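Local coordinates for protein 2-phospho-L-lactate guanylyltransferase (Methanosarcina mazei, PDB 2I5E) that probably catalyses the guanylylation of (2S)-2-phospholactate with GTP, a step in the biosynthesis of coenzyme F420, at residues M4-A13 / I48-Y59; A15-L23 / D171-V179. All coordinates share one frame; numbering follows the deposited sequence.

Contact 1 of 2, residues M4-A13 / I48-Y59; sequences MRAVIPYKKA and IEQVDILSPSVY. With TRS (2-amino-2-hydroxymethyl-propane-1,3-diol), chain D.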
loop_
_atom_site.group_PDB
_atom_site.type_symbol
_atom_site.label_atom_id
_atom_site.label_comp_id
_atom_site.label_asym_id
_atom_site.label_seq_id
_atom_site.Cartn_x
_atom_site.Cartn_y
_atom_site.Cartn_z
HETATM N N MSE A 4 23.088 -16.279 0.731
HETATM C CA MSE A 4 21.983 -15.836 -0.112
HETATM C C MSE A 4 22.482 -14.806 -1.121
HETATM O O MSE A 4 23.399 -13.985 -0.839
HETATM C CB MSE A 4 20.807 -15.220 0.687
HETATM C CG MSE A 4 21.063 -13.820 1.278
HETATM SE SE MSE A 4 19.518 -12.933 2.111
HETATM C CE MSE A 4 18.758 -12.344 0.391
ATOM N N ARG A 5 21.840 -14.861 -2.286
ATOM C CA ARG A 5 22.062 -13.881 -3.348
ATOM C C ARG A 5 20.833 -12.929 -3.573
ATOM O O ARG A 5 19.697 -13.255 -3.271
ATOM C CB ARG A 5 22.488 -14.584 -4.636
ATOM C CG ARG A 5 21.503 -15.549 -5.098
ATOM C CD ARG A 5 22.133 -16.797 -5.622
ATOM N NE ARG A 5 22.687 -16.641 -6.966
ATOM C CZ ARG A 5 23.949 -16.919 -7.283
ATOM N NH1 ARG A 5 24.777 -17.360 -6.347
ATOM N NH2 ARG A 5 24.384 -16.775 -8.534
ATOM N N ALA A 6 21.106 -11.733 -4.049
ATOM C CA ALA A 6 20.027 -10.828 -4.364
ATOM C C ALA A 6 20.299 -10.320 -5.749
ATOM O O ALA A 6 21.438 -9.936 -6.001
ATOM C CB ALA A 6 19.908 -9.676 -3.343
ATOM N N VAL A 7 19.225 -10.258 -6.576
ATOM C CA VAL A 7 19.209 -9.812 -7.977
ATOM C C VAL A 7 18.148 -8.700 -8.180
ATOM O O VAL A 7 17.038 -8.720 -7.559
ATOM C CB VAL A 7 19.010 -11.036 -8.928
ATOM C CG1 VAL A 7 17.613 -11.646 -8.888
ATOM C CG2 VAL A 7 19.412 -10.784 -10.344
ATOM N N ILE A 8 18.528 -7.711 -8.975
ATOM C CA ILE A 8 17.708 -6.557 -9.332
ATOM C C ILE A 8 17.667 -6.525 -10.847
ATOM O O ILE A 8 18.641 -6.291 -11.457
ATOM C CB ILE A 8 18.308 -5.158 -8.860
ATOM C CG1 ILE A 8 18.538 -5.064 -7.323
ATOM C CG2 ILE A 8 17.471 -3.987 -9.314
ATOM C CD1 ILE A 8 19.605 -4.055 -6.997
ATOM N N PRO A 9 16.537 -6.874 -11.442
ATOM C CA PRO A 9 16.236 -6.659 -12.879
ATOM C C PRO A 9 16.215 -5.156 -13.191
ATOM O O PRO A 9 15.526 -4.372 -12.516
ATOM C CB PRO A 9 14.829 -7.293 -13.032
ATOM C CG PRO A 9 14.262 -7.416 -11.616
ATOM C CD PRO A 9 15.439 -7.502 -10.677
ATOM N N TYR A 10 17.004 -4.706 -14.143
ATOM C CA TYR A 10 17.140 -3.265 -14.390
ATOM C C TYR A 10 17.467 -2.982 -15.872
ATOM O O TYR A 10 18.333 -3.629 -16.460
ATOM C CB TYR A 10 18.260 -2.688 -13.523
ATOM C CG TYR A 10 18.498 -1.224 -13.684
ATOM C CD1 TYR A 10 17.510 -0.278 -13.283
ATOM C CD2 TYR A 10 19.717 -0.738 -14.235
ATOM C CE1 TYR A 10 17.698 1.061 -13.421
ATOM C CE2 TYR A 10 19.912 0.638 -14.372
ATOM C CZ TYR A 10 18.899 1.519 -13.938
ATOM O OH TYR A 10 19.045 2.846 -14.057
ATOM N N LYS A 11 16.807 -1.998 -16.469
ATOM C CA LYS A 11 17.191 -1.486 -17.797
ATOM C C LYS A 11 16.973 0.010 -17.752
ATOM O O LYS A 11 15.815 0.465 -17.644
ATOM C CB LYS A 11 16.361 -2.195 -18.913
ATOM C CG LYS A 11 16.307 -1.561 -20.354
ATOM C CD LYS A 11 15.703 -2.624 -21.376
ATOM C CE LYS A 11 15.313 -2.210 -22.831
ATOM N NZ LYS A 11 16.293 -1.315 -23.409
ATOM N N LYS A 12 18.060 0.781 -17.805
ATOM C CA LYS A 12 17.923 2.206 -17.803
ATOM C C LYS A 12 17.190 2.760 -19.043
ATOM O O LYS A 12 16.406 3.700 -18.918
ATOM C CB LYS A 12 19.307 2.882 -17.592
ATOM C CG LYS A 12 19.296 4.380 -17.702
ATOM C CD LYS A 12 20.559 4.932 -17.137
ATOM C CE LYS A 12 20.782 6.362 -17.624
ATOM N NZ LYS A 12 21.629 6.956 -16.580
ATOM N N ALA A 13 17.414 2.184 -20.240
ATOM C CA ALA A 13 16.895 2.810 -21.471
ATOM C C ALA A 13 15.407 2.731 -21.747
ATOM O O ALA A 13 14.830 1.649 -21.791
ATOM C CB ALA A 13 17.646 2.288 -22.675
ATOM N N ILE A 48 23.600 -7.739 2.985
ATOM C CA ILE A 48 23.689 -8.807 2.079
ATOM C C ILE A 48 24.962 -8.619 1.272
ATOM O O ILE A 48 25.244 -7.528 0.728
ATOM C CB ILE A 48 22.358 -9.151 1.281
ATOM C CG1 ILE A 48 22.515 -8.961 -0.187
ATOM C CG2 ILE A 48 21.014 -8.661 1.946
ATOM C CD1 ILE A 48 22.682 -10.280 -0.743
ATOM N N GLU A 49 25.715 -9.713 1.228
ATOM C CA GLU A 49 27.095 -9.700 0.812
ATOM C C GLU A 49 27.183 -9.374 -0.663
ATOM O O GLU A 49 27.823 -8.381 -1.013
ATOM C CB GLU A 49 27.876 -10.959 1.285
ATOM C CG GLU A 49 29.244 -11.177 0.564
ATOM C CD GLU A 49 30.086 -12.373 1.100
ATOM O OE1 GLU A 49 29.751 -12.967 2.140
ATOM O OE2 GLU A 49 31.082 -12.725 0.444
ATOM N N GLN A 50 26.561 -10.109 -1.556
ATOM C CA GLN A 50 26.506 -9.473 -2.890
ATOM C C GLN A 50 25.182 -9.466 -3.682
ATOM O O GLN A 50 24.294 -10.328 -3.573
ATOM C CB GLN A 50 27.834 -9.638 -3.745
ATOM C CG GLN A 50 27.774 -10.196 -5.247
ATOM C CD GLN A 50 28.950 -11.195 -5.600
ATOM O OE1 GLN A 50 29.762 -10.947 -6.520
ATOM N NE2 GLN A 50 29.003 -12.336 -4.887
ATOM N N VAL A 51 25.114 -8.408 -4.464
ATOM C CA VAL A 51 23.939 -7.971 -5.148
ATOM C C VAL A 51 24.327 -8.065 -6.587
ATOM O O VAL A 51 25.359 -7.551 -6.976
ATOM C CB VAL A 51 23.650 -6.525 -4.749
ATOM C CG1 VAL A 51 22.495 -5.934 -5.541
ATOM C CG2 VAL A 51 23.418 -6.440 -3.256
ATOM N N ASP A 52 23.500 -8.730 -7.377
ATOM C CA ASP A 52 23.641 -8.718 -8.825
ATOM C C ASP A 52 22.616 -7.767 -9.479
ATOM O O ASP A 52 21.466 -7.593 -8.986
ATOM C CB ASP A 52 23.424 -10.149 -9.318
ATOM C CG ASP A 52 24.325 -11.157 -8.585
ATOM O OD1 ASP A 52 25.522 -10.859 -8.442
ATOM O OD2 ASP A 52 23.847 -12.226 -8.163
ATOM N N ILE A 53 22.956 -7.179 -10.610
ATOM C CA ILE A 53 21.980 -6.353 -11.287
ATOM C C ILE A 53 21.831 -7.081 -12.550
ATOM O O ILE A 53 22.820 -7.361 -13.140
ATOM C CB ILE A 53 22.558 -4.983 -11.533
ATOM C CG1 ILE A 53 22.776 -4.280 -10.209
ATOM C CG2 ILE A 53 21.664 -4.202 -12.415
ATOM C CD1 ILE A 53 23.511 -3.024 -10.362
ATOM N N LEU A 54 20.636 -7.449 -12.988
ATOM C CA LEU A 54 20.522 -8.218 -14.220
ATOM C C LEU A 54 19.877 -7.319 -15.286
ATOM O O LEU A 54 18.697 -6.918 -15.185
ATOM C CB LEU A 54 19.696 -9.470 -13.900
ATOM C CG LEU A 54 19.435 -10.529 -14.959
ATOM C CD1 LEU A 54 20.732 -11.344 -15.133
ATOM C CD2 LEU A 54 18.330 -11.364 -14.413
ATOM N N SER A 55 20.678 -6.959 -16.272
ATOM C CA SER A 55 20.427 -5.892 -17.221
ATOM C C SER A 55 20.791 -6.396 -18.638
ATOM O O SER A 55 21.757 -7.214 -18.781
ATOM C CB SER A 55 21.334 -4.750 -16.839
ATOM O OG SER A 55 21.375 -3.764 -17.820
ATOM N N PRO A 56 20.033 -5.975 -19.666
ATOM C CA PRO A 56 20.289 -6.474 -21.047
ATOM C C PRO A 56 21.449 -5.772 -21.763
ATOM O O PRO A 56 21.906 -6.221 -22.837
ATOM C CB PRO A 56 18.957 -6.233 -21.763
ATOM C CG PRO A 56 18.364 -4.981 -21.100
ATOM C CD PRO A 56 18.886 -5.038 -19.609
ATOM N N SER A 57 21.921 -4.687 -21.139
ATOM C CA SER A 57 23.104 -3.921 -21.554
ATOM C C SER A 57 23.801 -3.242 -20.394
ATOM O O SER A 57 23.187 -2.937 -19.334
ATOM C CB SER A 57 22.704 -2.809 -22.546
ATOM O OG SER A 57 22.722 -1.540 -21.946
ATOM N N VAL A 58 25.065 -2.930 -20.614
ATOM C CA VAL A 58 25.878 -2.100 -19.767
ATOM C C VAL A 58 25.442 -0.652 -19.563
ATOM O O VAL A 58 25.881 0.027 -18.668
ATOM C CB VAL A 58 27.299 -2.073 -20.313
ATOM C CG1 VAL A 58 28.139 -3.082 -19.631
ATOM C CG2 VAL A 58 27.299 -2.297 -21.790
ATOM N N TYR A 59 24.597 -0.180 -20.432
ATOM C CA TYR A 59 24.129 1.178 -20.434
ATOM C C TYR A 59 23.625 1.598 -19.047
ATOM O O TYR A 59 22.625 1.057 -18.528
ATOM C CB TYR A 59 22.989 1.309 -21.475
ATOM C CG TYR A 59 22.455 2.715 -21.564
ATOM C CD1 TYR A 59 23.190 3.715 -22.171
ATOM C CD2 TYR A 59 21.219 3.051 -21.018
ATOM C CE1 TYR A 59 22.723 5.030 -22.234
ATOM C CE2 TYR A 59 20.745 4.368 -21.085
ATOM C CZ TYR A 59 21.501 5.343 -21.702
ATOM O OH TYR A 59 21.041 6.636 -21.805
HETATM C C TRS D . 16.610 -8.837 -17.808
HETATM C C1 TRS D . 16.307 -8.402 -16.395
HETATM C C2 TRS D . 18.086 -8.665 -18.101
HETATM C C3 TRS D . 15.767 -7.980 -18.758
HETATM N N TRS D . 16.202 -10.243 -17.819
HETATM O O1 TRS D . 16.558 -7.036 -16.430
HETATM O O2 TRS D . 18.080 -8.066 -19.352
HETATM O O3 TRS D . 15.528 -8.529 -20.009
HETATM O O HOH W 1 20.609 -0.721 -18.362
#
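The Tyr-59 ring meets Lys-12 and Ala-13 along one side: the peptide N of Ala-13 lies at its edge, 4.0 Å from Tyr-59 CD2, while Lys-12 CG comes in obliquely, 3.7 Å from Tyr-59 CE2. The Lys-12 side chain crosses that of Tyr-59 at about a right angle, CG anti to the backbone N (chi1 175°) and the chain extended beyond it to a salt bridge with Glu-33; Tyr-59 OH is hydrogen-bonded to Glu-29. Over one face of the Tyr-10 ring sits the backbone N of Lys-12, offset toward the rim, and Tyr-10 CB packs on Ile-53 CG2. A water joins Lys-12 N to Ser-55 OG and Tyr-59 O. Strands 5-9 and 50-55 run parallel, joined through helix 25-45 as the first beta-alpha-beta crossover of the Rossmann-like GT-A sheet. Asp-52 N bonds Ala-6 O and Leu-54 N bonds Ile-8 O, each at 2.8 Å. Facing helix 25-45, Ile-8 CD1 touches Val-51 CG1 (3.7 Å). On the other face Val-7 CG2 meets Leu-54 CB (3.8 Å), and Asp-52 turns its carboxylate to Arg-68 and Tyr-83. At the C-terminal strand ends a Tris molecule, probably from the crystallisation liquor, contacts Leu-54 and Pro-56.

Contact 2 of 2, residues A15-L23 / D171-V179; sequences AKSRLSPVL and DIDEPEDLV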
loop_
_atom_site.group_PDB
_atom_site.type_symbol
_atom_site.label_atom_id
_atom_site.label_comp_id
_atom_site.label_asym_id
_atom_site.label_seq_id
_atom_site.Cartn_x
_atom_site.Cartn_y
_atom_site.Cartn_z
ATOM N N ALA A 15 13.191 3.657 -19.636
ATOM C CA ALA A 15 12.889 2.794 -18.451
ATOM C C ALA A 15 11.459 2.633 -17.963
ATOM O O ALA A 15 11.081 1.466 -17.540
ATOM C CB ALA A 15 13.729 3.228 -17.325
ATOM N N LYS A 16 10.719 3.766 -17.952
ATOM C CA LYS A 16 9.430 3.987 -17.206
ATOM C C LYS A 16 8.443 4.831 -18.072
ATOM O O LYS A 16 8.032 5.915 -17.729
ATOM C CB LYS A 16 9.663 4.732 -15.871
ATOM C CG LYS A 16 10.241 3.903 -14.673
ATOM C CD LYS A 16 9.276 2.814 -14.206
ATOM C CE LYS A 16 9.897 1.960 -13.046
ATOM N NZ LYS A 16 8.764 1.099 -12.631
ATOM N N SER A 17 8.070 4.305 -19.211
ATOM C CA SER A 17 7.265 4.996 -20.195
ATOM C C SER A 17 5.930 5.508 -19.634
ATOM O O SER A 17 5.452 6.503 -20.142
ATOM C CB SER A 17 6.989 4.024 -21.335
ATOM O OG SER A 17 6.089 3.054 -20.821
ATOM N N ARG A 18 5.327 4.894 -18.607
ATOM C CA ARG A 18 4.082 5.485 -18.106
ATOM C C ARG A 18 4.291 6.761 -17.271
ATOM O O ARG A 18 3.329 7.365 -16.831
ATOM C CB ARG A 18 3.091 4.531 -17.404
ATOM C CG ARG A 18 3.059 3.111 -17.883
ATOM C CD ARG A 18 2.049 2.354 -17.075
ATOM N NE ARG A 18 0.683 2.754 -17.404
ATOM C CZ ARG A 18 -0.097 2.143 -18.332
ATOM N NH1 ARG A 18 0.352 1.096 -19.032
ATOM N NH2 ARG A 18 -1.335 2.570 -18.584
ATOM N N LEU A 19 5.525 7.209 -17.127
ATOM C CA LEU A 19 5.840 8.465 -16.485
ATOM C C LEU A 19 5.860 9.634 -17.437
ATOM O O LEU A 19 5.875 10.753 -17.020
ATOM C CB LEU A 19 7.208 8.370 -15.848
ATOM C CG LEU A 19 7.214 8.275 -14.348
ATOM C CD1 LEU A 19 5.907 7.896 -13.849
ATOM C CD2 LEU A 19 8.227 7.392 -13.795
ATOM N N SER A 20 5.918 9.335 -18.717
ATOM C CA SER A 20 5.667 10.250 -19.835
ATOM C C SER A 20 4.152 10.383 -20.057
ATOM O O SER A 20 3.437 9.378 -20.150
ATOM C CB SER A 20 6.347 9.769 -21.103
ATOM O OG SER A 20 5.768 10.390 -22.259
ATOM N N PRO A 21 3.648 11.615 -20.141
ATOM C CA PRO A 21 4.350 12.851 -20.263
ATOM C C PRO A 21 4.558 13.716 -18.998
ATOM O O PRO A 21 4.981 14.853 -19.187
ATOM C CB PRO A 21 3.452 13.648 -21.283
ATOM C CG PRO A 21 2.006 13.029 -21.014
ATOM C CD PRO A 21 2.188 11.847 -20.111
ATOM N N VAL A 22 4.308 13.306 -17.779
ATOM C CA VAL A 22 4.869 14.122 -16.718
ATOM C C VAL A 22 6.361 14.241 -16.545
ATOM O O VAL A 22 6.831 15.200 -16.009
ATOM C CB VAL A 22 4.129 14.142 -15.396
ATOM C CG1 VAL A 22 2.849 13.401 -15.449
ATOM C CG2 VAL A 22 4.984 13.686 -14.318
ATOM N N LEU A 23 7.098 13.248 -16.987
ATOM C CA LEU A 23 8.540 13.329 -17.131
ATOM C C LEU A 23 9.012 13.092 -18.589
ATOM O O LEU A 23 8.354 12.432 -19.365
ATOM C CB LEU A 23 9.164 12.294 -16.207
ATOM C CG LEU A 23 9.944 12.566 -14.927
ATOM C CD1 LEU A 23 9.688 13.858 -14.248
ATOM C CD2 LEU A 23 9.817 11.445 -13.986
ATOM N N ASP A 171 5.647 0.740 -5.509
ATOM C CA ASP A 171 6.525 0.806 -6.652
ATOM C C ASP A 171 6.129 2.084 -7.390
ATOM O O ASP A 171 4.975 2.533 -7.350
ATOM C CB ASP A 171 6.378 -0.410 -7.548
ATOM C CG ASP A 171 4.913 -0.737 -7.886
ATOM O OD1 ASP A 171 4.159 -1.182 -7.017
ATOM O OD2 ASP A 171 4.521 -0.490 -9.018
ATOM N N ILE A 172 7.088 2.647 -8.094
ATOM C CA ILE A 172 6.892 3.982 -8.584
ATOM C C ILE A 172 6.839 3.780 -10.049
ATOM O O ILE A 172 7.886 3.525 -10.644
ATOM C CB ILE A 172 7.992 4.985 -8.043
ATOM C CG1 ILE A 172 7.574 5.509 -6.612
ATOM C CG2 ILE A 172 8.006 6.270 -8.911
ATOM C CD1 ILE A 172 8.075 4.759 -5.530
ATOM N N ASP A 173 5.625 3.833 -10.632
ATOM C CA ASP A 173 5.431 3.506 -12.068
ATOM C C ASP A 173 4.629 4.537 -12.877
ATOM O O ASP A 173 4.829 4.727 -14.057
ATOM C CB ASP A 173 4.784 2.110 -12.230
ATOM C CG ASP A 173 5.068 1.470 -13.594
ATOM O OD1 ASP A 173 6.257 1.490 -14.099
ATOM O OD2 ASP A 173 4.047 0.975 -14.127
ATOM N N GLU A 174 3.730 5.215 -12.207
ATOM C CA GLU A 174 2.997 6.276 -12.834
ATOM C C GLU A 174 3.009 7.576 -12.009
ATOM O O GLU A 174 3.496 7.549 -10.886
ATOM C CB GLU A 174 1.609 5.809 -13.190
ATOM C CG GLU A 174 0.852 5.224 -12.081
ATOM C CD GLU A 174 -0.315 4.439 -12.569
ATOM O OE1 GLU A 174 -0.526 4.375 -13.805
ATOM O OE2 GLU A 174 -1.026 3.888 -11.716
ATOM N N PRO A 175 2.531 8.715 -12.609
ATOM C CA PRO A 175 2.547 10.025 -11.936
ATOM C C PRO A 175 1.975 9.991 -10.509
ATOM O O PRO A 175 2.526 10.574 -9.618
ATOM C CB PRO A 175 1.636 10.925 -12.875
ATOM C CG PRO A 175 1.853 10.260 -14.242
ATOM C CD PRO A 175 1.834 8.792 -13.913
ATOM N N GLU A 176 0.842 9.350 -10.320
ATOM C CA GLU A 176 0.238 9.292 -8.989
ATOM C C GLU A 176 1.141 8.650 -7.943
ATOM O O GLU A 176 1.018 8.971 -6.774
ATOM C CB GLU A 176 -1.180 8.687 -9.094
ATOM C CG GLU A 176 -1.581 7.692 -8.040
ATOM C CD GLU A 176 -2.766 6.775 -8.441
ATOM O OE1 GLU A 176 -2.658 6.029 -9.471
ATOM O OE2 GLU A 176 -3.768 6.779 -7.669
ATOM N N ASP A 177 2.060 7.791 -8.366
ATOM C CA ASP A 177 3.044 7.152 -7.467
ATOM C C ASP A 177 4.093 8.153 -6.959
ATOM O O ASP A 177 4.715 7.955 -5.930
ATOM C CB ASP A 177 3.763 6.029 -8.200
ATOM C CG ASP A 177 2.797 4.890 -8.616
ATOM O OD1 ASP A 177 1.679 4.799 -8.038
ATOM O OD2 ASP A 177 3.177 4.042 -9.470
ATOM N N LEU A 178 4.302 9.222 -7.692
ATOM C CA LEU A 178 5.278 10.268 -7.274
ATOM C C LEU A 178 4.748 11.105 -6.086
ATOM O O LEU A 178 5.520 11.684 -5.302
ATOM C CB LEU A 178 5.520 11.183 -8.477
ATOM C CG LEU A 178 6.132 10.628 -9.773
ATOM C CD1 LEU A 178 6.343 11.753 -10.905
ATOM C CD2 LEU A 178 7.378 9.923 -9.429
ATOM N N VAL A 179 3.416 11.231 -6.025
ATOM C CA VAL A 179 2.715 11.699 -4.832
ATOM C C VAL A 179 3.162 10.899 -3.604
ATOM O O VAL A 179 3.514 11.528 -2.597
ATOM C CB VAL A 179 1.193 11.644 -4.997
ATOM C CG1 VAL A 179 0.487 12.350 -3.800
ATOM C CG2 VAL A 179 0.839 12.449 -6.269
HETATM O O HOH W 2 6.166 3.413 -16.319
#
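Asp-173 OD1 is gripped by Lys-16 NZ, in a salt bridge of 2.9 Å, and by a water that also accepts from Arg-18 N. The ammonium meets this oxygen on its anti side, 30° out of the carboxylate plane. Lys-16 gets there by a bend at chi2 (-65°), beyond which the chain runs straight; its NZ also makes a weak bond to Ile-172 O at 3.3 Å and a salt bridge to Asp-97. With an alanine in place of Lys-16, Asp-173 and Asp-97 would probably lose the cation they share, and Ile-172 O its weak bond. Segment 15-23 belongs to the loop between strand 5-9 and helix 25-45, which in GT-A nucleotidyltransferases probably borders the nucleotide pocket. Opposite it, Asp-177 OD2 accepts from Asp-173 N through its anti lone pair (2.7 Å) and from Glu-174 N above the carboxylate plane (3.0 Å), and pairs with Lys-122 too. Leu-19 CD1 presses on the backbone, 3.4 Å from Asp-173 O, and Val-22 CG1 lies 3.5 Å from Pro-175 CG; the Val-22 and Leu-178 side chains run past each other in opposite directions. Asp-173 OD2 pairs with Arg-205 of the second subunit, so one carboxylate bridges a cation of its own chain and one across the dimer, which probably balance its negative charge between them.

Overall arrangement
Contact 1 lies nearer the middle of the chain, within the mixed sheet: its strands are largely buried, and parallel backbone bonds and aliphatic packing hold them, with a buried Asp-52 on one face and a Tris molecule at the C-terminal ends. Contact 2 joins a loop to the start of helix 175-184 at the side facing the second subunit; there a salt bridge and a water share the work with Leu-19, Val-22, Pro-175 and Leu-178. The centres of contacts 1 and 2 are about 21 Å apart. Helix 25-45 connects them, packing on Ile-8 and Tyr-10 of contact 1 and touching Lys-16 and Ile-172 of contact 2. The chain leaving strand 5-9 passes within a few residues from sheet core to dimer-side loop.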